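Local coordinates for leucyl-tRNA synthetase (Giardia intestinalis, PDB 3PZ6), which probably charges tRNA(Leu) with leucine at the cost of ATP, the piece described here being its CP1 domain, which edits mischarged tRNA, at residues Lys15-Asn20 with Lys79-Ala84; Glu90-Gln95 with Ile183-Pro188. The protein carries 2 engineered substitutions. All blocks are in the same frame, centred on the assembly; numbering follows the deposited sequence.

Contact 1: residues Lys15-Asn20 with Lys79-Ala84; sequences KLELIN and KVYLLA
The ring of Y81 fills a hollow that K15 and E17 form on one face of an antiparallel strand pair in the mixed sheet of the CP1 editing domain. Strands 15-18 and 79-84 run 139° apart in direction, so the pair is clearly twisted, and L16 and L82 hold its register by exchanging two backbone hydrogen bonds. K15 with L83 and E17 with Y81 are the non-hydrogen-bonded pairs on either side.

K15 reaches diagonally across to Y81. Its chain is bent at chi3 (78°), which brings CE over the middle of the ring, 3.6 Å from the Y81 centroid: a CH-pi contact nearly along the ring normal. K15 NZ lies farther on, 4.6 Å from the same centroid and still over the face, and this geometry meets the definition of a cation-pi interaction. That ammonium also has a long, weak ion pair with E115. Behind the bend, K15 CG meets L83 CD1 at 3.8 Å, so the start of the lysine chain lodges between tyrosine and leucine.

E17 bounds the ring obliquely, its CB 3.6 Å from Y81 CE1. CG stands anti to the backbone N (chi1 -164°) and the extended chain carries the carboxylate past the ring to K79, where OE1 and NZ form a weak salt bridge at 3.4 Å.

The face bearing L16 and L82 is apolar. The two CB atoms abut, while L16 CD1 reaches diagonally across to A84 CB at 4.0 Å; V157 and I118 continue this layer. Toward the end of the pair, L18 and V80 meet helix 61-71 through I66 and F67 respectively. Here the backbone bond from L18 N to V80 O measures 2.8 Å.

Contact 2: residues Glu90-Gln95 with Ile183-Pro188; sequences ETMVGQ and IVTSVP
T91 presents its carbonyl to the forked end of V187: T91 O lies 3.4 Å from V187 CG2, with CG1 only slightly farther off. The same oxygen accepts a hydrogen bond from G94 N at 2.9 Å, closing a tight turn, while T91 OG1 is hydrogen-bonded to R88 O. The run from T86 to T91 (TLRPET) resembles the threonine-rich motif of LeuRS editing sites, so the contact probably lies beside that pocket.

M92 starts away from the other segment, but bends at chi2 (-48°) and chi3 return its thioether to T185. The two side chains cross at about a right angle, with M92 CE 3.7 Å from T185 OG1 and SD beside the T185 methyl. G94 adds backbone alone, its O 3.8 Å from V187 CG1. Q95 and V187 bring the two backbones nearest, CA to CA 4.7 Å; Q95 CA makes a C-H...O contact of 3.1 Å with S186 O, 158° at the hydrogen.

Backbone bonds of V184 with W99 and S186 with T96 tie the second segment to strand 97-100 and its approach, A84 of strand 79-86 touches T185, V187 N donates a hydrogen bond to D194 OD2 of helix 192-202, and P188 packs on Y195 and Y198 of the same helix.

From the N terminus, strand 10-18 leads into helix 21-25, an unmodelled part (31-46) and helix 61-71, and contact 1 closes this 58-residue excursion when strand 79-86 returns beside it. The chain then enters loop 90-95, passes through strands 97-100 to 167-171, and comes back at 183-188, where contact 2 closes an 87-residue loop. The two closures follow in series, neither nested nor crossing. Their centres are about 15 Å apart, yet they touch: I183 CD1 packs on L82 CG, and L16 CD2 meets the side-chain end of Q95. Together they join the pair of strands 10-18 and 79-86 to the loop and strand leading to helix 192-202.

Contact 1: residues Lys15-Asn20 with Lys79-Ala84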
ATOM      1  N   LYS A  15      -5.954   4.137  -3.119  1.00 23.44           N
ATOM      2  CA  LYS A  15      -7.014   3.277  -2.619  1.00 25.47           C
ATOM      3  C   LYS A  15      -6.614   1.806  -2.704  1.00 36.88           C
ATOM      4  O   LYS A  15      -6.730   1.172  -3.755  1.00 36.42           O
ATOM      5  CB  LYS A  15      -8.325   3.531  -3.362  1.00 32.39           C
ATOM      6  CG  LYS A  15      -9.026   4.821  -2.958  1.00 37.31           C
ATOM      7  CD  LYS A  15     -10.081   5.241  -3.968  1.00 33.83           C
ATOM      8  CE  LYS A  15     -11.367   4.435  -3.833  1.00 41.15           C
ATOM      9  NZ  LYS A  15     -12.482   5.054  -4.614  1.00 46.80           N
ATOM     10  N   LEU A  16      -6.127   1.276  -1.588  1.00 33.31           N
ATOM     11  CA  LEU A  16      -5.773  -0.128  -1.506  1.00 33.13           C
ATOM     12  C   LEU A  16      -6.998  -0.915  -1.059  1.00 35.33           C
ATOM     13  O   LEU A  16      -7.405  -0.842   0.102  1.00 36.65           O
ATOM     14  CB  LEU A  16      -4.603  -0.328  -0.543  1.00 29.10           C
ATOM     15  CG  LEU A  16      -3.318   0.458  -0.796  1.00 29.61           C
ATOM     16  CD1 LEU A  16      -2.381   0.305   0.397  1.00 26.85           C
ATOM     17  CD2 LEU A  16      -2.628   0.014  -2.081  1.00 27.10           C
ATOM     18  N   GLU A  17      -7.592  -1.655  -1.989  1.00 35.17           N
ATOM     19  CA  GLU A  17      -8.849  -2.343  -1.714  1.00 38.16           C
ATOM     20  C   GLU A  17      -8.631  -3.589  -0.871  1.00 35.48           C
ATOM     21  O   GLU A  17      -7.922  -4.514  -1.277  1.00 31.73           O
ATOM     22  CB  GLU A  17      -9.580  -2.703  -3.012  1.00 37.05           C
ATOM     23  CG  GLU A  17     -11.051  -3.073  -2.802  1.00 40.32           C
ATOM     24  CD  GLU A  17     -11.735  -3.616  -4.054  1.00 57.76           C
ATOM     25  OE1 GLU A  17     -12.612  -4.499  -3.909  1.00 60.05           O
ATOM     26  OE2 GLU A  17     -11.411  -3.164  -5.177  1.00 56.50           O
ATOM     27  N   LEU A  18      -9.244  -3.604   0.306  1.00 31.05           N
ATOM     28  CA  LEU A  18      -9.258  -4.793   1.131  1.00 32.59           C
ATOM     29  C   LEU A  18     -10.101  -5.842   0.423  1.00 31.01           C
ATOM     30  O   LEU A  18     -11.305  -5.672   0.252  1.00 33.00           O
ATOM     31  CB  LEU A  18      -9.817  -4.484   2.519  1.00 32.84           C
ATOM     32  CG  LEU A  18      -9.719  -5.588   3.575  1.00 35.43           C
ATOM     33  CD1 LEU A  18      -8.271  -5.891   3.932  1.00 36.18           C
ATOM     34  CD2 LEU A  18     -10.488  -5.179   4.813  1.00 31.05           C
ATOM     35  N   ILE A  19      -9.440  -6.908  -0.010  1.00 34.58           N
ATOM     36  CA  ILE A  19     -10.067  -7.966  -0.792  1.00 32.95           C
ATOM     37  C   ILE A  19     -11.198  -8.640  -0.024  1.00 33.77           C
ATOM     38  O   ILE A  19     -11.032  -9.039   1.122  1.00 35.63           O
ATOM     39  CB  ILE A  19      -9.023  -9.008  -1.253  1.00 32.62           C
ATOM     40  CG1 ILE A  19      -7.969  -8.328  -2.132  1.00 30.60           C
ATOM     41  CG2 ILE A  19      -9.691 -10.161  -1.990  1.00 36.05           C
ATOM     42  CD1 ILE A  19      -6.791  -9.198  -2.476  1.00 31.12           C
ATOM     43  N   ASN A  20     -12.355  -8.739  -0.665  1.00 42.64           N
ATOM     44  CA  ASN A  20     -13.489  -9.437  -0.089  1.00 40.22           C
ATOM     45  C   ASN A  20     -13.545 -10.847  -0.656  1.00 44.51           C
ATOM     46  O   ASN A  20     -13.921 -11.053  -1.815  1.00 46.91           O
ATOM     47  CB  ASN A  20     -14.788  -8.674  -0.358  1.00 40.63           C
ATOM     48  CG  ASN A  20     -15.893  -9.022   0.625  1.00 40.67           C
ATOM     49  OD1 ASN A  20     -16.082 -10.181   0.992  1.00 37.70           O
ATOM     50  ND2 ASN A  20     -16.639  -8.007   1.047  1.00 42.20           N
ATOM     51  N   LYS A  79     -17.550  -1.285  -0.748  1.00 49.68           N
ATOM     52  CA  LYS A  79     -16.145  -1.488  -1.066  1.00 47.19           C
ATOM     53  C   LYS A  79     -15.279  -0.805  -0.009  1.00 47.87           C
ATOM     54  O   LYS A  79     -15.515   0.356   0.341  1.00 49.32           O
ATOM     55  CB  LYS A  79     -15.830  -0.978  -2.470  1.00 52.00           C
ATOM     56  CG  LYS A  79     -16.243  -1.932  -3.586  1.00 54.29           C
ATOM     57  CD  LYS A  79     -15.985  -1.318  -4.960  1.00 59.34           C
ATOM     58  CE  LYS A  79     -16.148  -2.337  -6.078  1.00 60.77           C
ATOM     59  NZ  LYS A  79     -15.114  -3.409  -6.016  1.00 60.39           N
ATOM     60  N   VAL A  80     -14.287  -1.539   0.500  1.00 40.48           N
ATOM     61  CA  VAL A  80     -13.459  -1.078   1.618  1.00 35.75           C
ATOM     62  C   VAL A  80     -12.007  -0.890   1.167  1.00 38.41           C
ATOM     63  O   VAL A  80     -11.414  -1.791   0.577  1.00 39.97           O
ATOM     64  CB  VAL A  80     -13.547  -2.055   2.835  1.00 33.49           C
ATOM     65  CG1 VAL A  80     -12.784  -1.523   4.029  1.00 30.00           C
ATOM     66  CG2 VAL A  80     -14.994  -2.302   3.221  1.00 35.93           C
ATOM     67  N   TYR A  81     -11.448   0.283   1.451  1.00 35.05           N
ATOM     68  CA  TYR A  81     -10.103   0.634   0.997  1.00 34.27           C
ATOM     69  C   TYR A  81      -9.222   1.157   2.121  1.00 36.31           C
ATOM     70  O   TYR A  81      -9.617   2.060   2.862  1.00 35.14           O
ATOM     71  CB  TYR A  81     -10.160   1.717  -0.087  1.00 33.54           C
ATOM     72  CG  TYR A  81     -11.010   1.393  -1.294  1.00 43.76           C
ATOM     73  CD1 TYR A  81     -10.453   0.796  -2.423  1.00 41.87           C
ATOM     74  CD2 TYR A  81     -12.367   1.708  -1.316  1.00 41.96           C
ATOM     75  CE1 TYR A  81     -11.226   0.508  -3.538  1.00 47.08           C
ATOM     76  CE2 TYR A  81     -13.152   1.424  -2.423  1.00 45.63           C
ATOM     77  CZ  TYR A  81     -12.579   0.824  -3.533  1.00 56.53           C
ATOM     78  OH  TYR A  81     -13.364   0.545  -4.635  1.00 58.85           O
ATOM     79  N   LEU A  82      -8.018   0.601   2.236  1.00 34.34           N
ATOM     80  CA  LEU A  82      -6.957   1.256   2.993  1.00 34.53           C
ATOM     81  C   LEU A  82      -6.451   2.415   2.146  1.00 33.44           C
ATOM     82  O   LEU A  82      -6.191   2.240   0.957  1.00 37.03           O
ATOM     83  CB  LEU A  82      -5.821   0.283   3.304  1.00 31.76           C
ATOM     84  CG  LEU A  82      -5.928  -0.532   4.595  1.00 27.53           C
ATOM     85  CD1 LEU A  82      -7.049  -1.557   4.530  1.00 25.99           C
ATOM     86  CD2 LEU A  82      -4.606  -1.213   4.877  1.00 27.72           C
ATOM     87  N   LEU A  83      -6.344   3.600   2.740  1.00 27.75           N
ATOM     88  CA  LEU A  83      -5.842   4.758   2.004  1.00 28.48           C
ATOM     89  C   LEU A  83      -4.414   5.073   2.418  1.00 29.59           C
ATOM     90  O   LEU A  83      -4.136   5.300   3.593  1.00 29.54           O
ATOM     91  CB  LEU A  83      -6.755   5.981   2.169  1.00 28.33           C
ATOM     92  CG  LEU A  83      -6.603   7.089   1.119  1.00 32.63           C
ATOM     93  CD1 LEU A  83      -7.442   6.774  -0.114  1.00 33.57           C
ATOM     94  CD2 LEU A  83      -6.977   8.459   1.677  1.00 31.45           C
ATOM     95  N   ALA A  84      -3.514   5.055   1.440  1.00 29.89           N
ATOM     96  CA  ALA A  84      -2.093   5.249   1.680  1.00 28.38           C
ATOM     97  C   ALA A  84      -1.588   6.462   0.923  1.00 31.03           C
ATOM     98  O   ALA A  84      -1.596   6.475  -0.306  1.00 35.49           O
ATOM     99  CB  ALA A  84      -1.320   4.011   1.261  1.00 27.13           C
TER

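Contact 2: residues Glu90-Gln95 with Ile183-Pro188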
ATOM      1  N   GLU A  90       4.195   7.615  -9.709  1.00 30.11           N
ATOM      2  CA  GLU A  90       4.856   6.873 -10.787  1.00 30.78           C
ATOM      3  C   GLU A  90       5.461   5.541 -10.309  1.00 35.12           C
ATOM      4  O   GLU A  90       5.678   4.627 -11.111  1.00 32.72           O
ATOM      5  CB  GLU A  90       5.918   7.746 -11.488  1.00 29.89           C
ATOM      6  CG  GLU A  90       7.238   7.926 -10.727  1.00 32.39           C
ATOM      7  CD  GLU A  90       7.174   8.930  -9.572  1.00 40.61           C
ATOM      8  OE1 GLU A  90       6.087   9.499  -9.292  1.00 34.67           O
ATOM      9  OE2 GLU A  90       8.234   9.148  -8.941  1.00 37.36           O
ATOM     10  N   THR A  91       5.720   5.438  -9.006  1.00 24.30           N
ATOM     11  CA  THR A  91       6.281   4.229  -8.416  1.00 27.35           C
ATOM     12  C   THR A  91       5.208   3.186  -8.079  1.00 28.40           C
ATOM     13  O   THR A  91       5.535   2.083  -7.621  1.00 22.39           O
ATOM     14  CB  THR A  91       7.107   4.531  -7.133  1.00 24.46           C
ATOM     15  OG1 THR A  91       6.271   5.168  -6.167  1.00 33.20           O
ATOM     16  CG2 THR A  91       8.312   5.419  -7.421  1.00 20.86           C
ATOM     17  N   MET A  92       3.941   3.529  -8.323  1.00 27.32           N
ATOM     18  CA  MET A  92       2.807   2.691  -7.913  1.00 24.73           C
ATOM     19  C   MET A  92       2.731   1.304  -8.561  1.00 25.86           C
ATOM     20  O   MET A  92       2.118   0.389  -8.010  1.00 33.09           O
ATOM     21  CB  MET A  92       1.479   3.442  -8.058  1.00 28.54           C
ATOM     22  CG  MET A  92       1.203   4.471  -6.949  1.00 35.77           C
ATOM     23  SD  MET A  92       1.455   3.845  -5.260  1.00 32.60           S
ATOM     24  CE  MET A  92       3.063   4.535  -4.886  1.00 29.02           C
ATOM     25  N   VAL A  93       3.359   1.143  -9.714  1.00 24.04           N
ATOM     26  CA  VAL A  93       3.402  -0.155 -10.378  1.00 24.36           C
ATOM     27  C   VAL A  93       4.432  -1.110  -9.740  1.00 26.30           C
ATOM     28  O   VAL A  93       4.491  -2.290 -10.088  1.00 26.92           O
ATOM     29  CB  VAL A  93       3.619   0.011 -11.915  1.00 22.59           C
ATOM     30  CG1 VAL A  93       4.878   0.820 -12.204  1.00 26.79           C
ATOM     31  CG2 VAL A  93       3.649  -1.344 -12.632  1.00 27.09           C
ATOM     32  N   GLY A  94       5.223  -0.601  -8.797  1.00 25.92           N
ATOM     33  CA  GLY A  94       6.275  -1.388  -8.145  1.00 20.15           C
ATOM     34  C   GLY A  94       5.969  -1.854  -6.732  1.00 24.54           C
ATOM     35  O   GLY A  94       6.847  -2.394  -6.049  1.00 28.06           O
ATOM     36  N   GLN A  95       4.730  -1.654  -6.292  1.00 23.24           N
ATOM     37  CA  GLN A  95       4.279  -2.070  -4.958  1.00 21.08           C
ATOM     38  C   GLN A  95       4.391  -3.567  -4.693  1.00 22.95           C
ATOM     39  O   GLN A  95       3.849  -4.386  -5.441  1.00 23.46           O
ATOM     40  CB  GLN A  95       2.831  -1.660  -4.740  1.00 23.19           C
ATOM     41  CG  GLN A  95       2.615  -0.184  -4.571  1.00 26.52           C
ATOM     42  CD  GLN A  95       1.164   0.144  -4.623  1.00 30.97           C
ATOM     43  OE1 GLN A  95       0.552   0.150  -5.693  1.00 35.54           O
ATOM     44  NE2 GLN A  95       0.580   0.389  -3.462  1.00 31.49           N
ATOM     45  N   ILE A 183      -0.939   4.875   6.837  1.00 31.76           N
ATOM     46  CA  ILE A 183      -0.679   3.771   5.919  1.00 25.92           C
ATOM     47  C   ILE A 183       0.249   4.272   4.818  1.00 27.83           C
ATOM     48  O   ILE A 183       0.027   5.335   4.249  1.00 35.10           O
ATOM     49  CB  ILE A 183      -1.972   3.206   5.310  1.00 26.77           C
ATOM     50  CG1 ILE A 183      -2.976   2.870   6.418  1.00 27.52           C
ATOM     51  CG2 ILE A 183      -1.676   1.960   4.455  1.00 23.83           C
ATOM     52  CD1 ILE A 183      -4.416   2.844   5.963  1.00 25.70           C
ATOM     53  N   VAL A 184       1.303   3.509   4.542  1.00 29.08           N
ATOM     54  CA  VAL A 184       2.319   3.907   3.571  1.00 26.29           C
ATOM     55  C   VAL A 184       2.446   2.827   2.490  1.00 28.17           C
ATOM     56  O   VAL A 184       2.256   1.637   2.765  1.00 27.86           O
ATOM     57  CB  VAL A 184       3.683   4.164   4.267  1.00 22.72           C
ATOM     58  CG1 VAL A 184       4.712   4.652   3.281  1.00 29.35           C
ATOM     59  CG2 VAL A 184       3.536   5.193   5.376  1.00 30.32           C
ATOM     60  N   THR A 185       2.743   3.245   1.262  1.00 25.29           N
ATOM     61  CA  THR A 185       2.989   2.311   0.169  1.00 24.70           C
ATOM     62  C   THR A 185       4.379   1.724   0.331  1.00 27.06           C
ATOM     63  O   THR A 185       5.215   2.284   1.049  1.00 19.73           O
ATOM     64  CB  THR A 185       2.913   2.998  -1.211  1.00 26.29           C
ATOM     65  OG1 THR A 185       3.961   3.970  -1.325  1.00 28.54           O
ATOM     66  CG2 THR A 185       1.566   3.673  -1.409  1.00 25.06           C
ATOM     67  N   SER A 186       4.624   0.590  -0.322  1.00 25.06           N
ATOM     68  CA  SER A 186       5.944  -0.014  -0.299  1.00 21.61           C
ATOM     69  C   SER A 186       6.440  -0.317  -1.694  1.00 22.90           C
ATOM     70  O   SER A 186       5.858  -1.142  -2.399  1.00 25.21           O
ATOM     71  CB  SER A 186       5.973  -1.276   0.557  1.00 22.27           C
ATOM     72  OG  SER A 186       7.286  -1.825   0.604  1.00 20.99           O
ATOM     73  N   VAL A 187       7.519   0.366  -2.080  1.00 21.36           N
ATOM     74  CA  VAL A 187       8.154   0.166  -3.372  1.00 21.88           C
ATOM     75  C   VAL A 187       9.657  -0.054  -3.151  1.00 23.41           C
ATOM     76  O   VAL A 187      10.452   0.867  -3.311  1.00 25.18           O
ATOM     77  CB  VAL A 187       7.888   1.361  -4.318  1.00 21.29           C
ATOM     78  CG1 VAL A 187       8.381   1.057  -5.735  1.00 23.93           C
ATOM     79  CG2 VAL A 187       6.406   1.706  -4.338  1.00 17.38           C
ATOM     80  N   PRO A 188      10.048  -1.287  -2.765  1.00 28.31           N
ATOM     81  CA  PRO A 188      11.419  -1.610  -2.366  1.00 23.95           C
ATOM     82  C   PRO A 188      12.467  -1.349  -3.436  1.00 23.86           C
ATOM     83  O   PRO A 188      13.620  -1.109  -3.103  1.00 26.20           O
ATOM     84  CB  PRO A 188      11.360  -3.108  -2.072  1.00 22.08           C
ATOM     85  CG  PRO A 188       9.963  -3.386  -1.789  1.00 23.39           C
ATOM     86  CD  PRO A 188       9.160  -2.451  -2.622  1.00 24.92           C
TER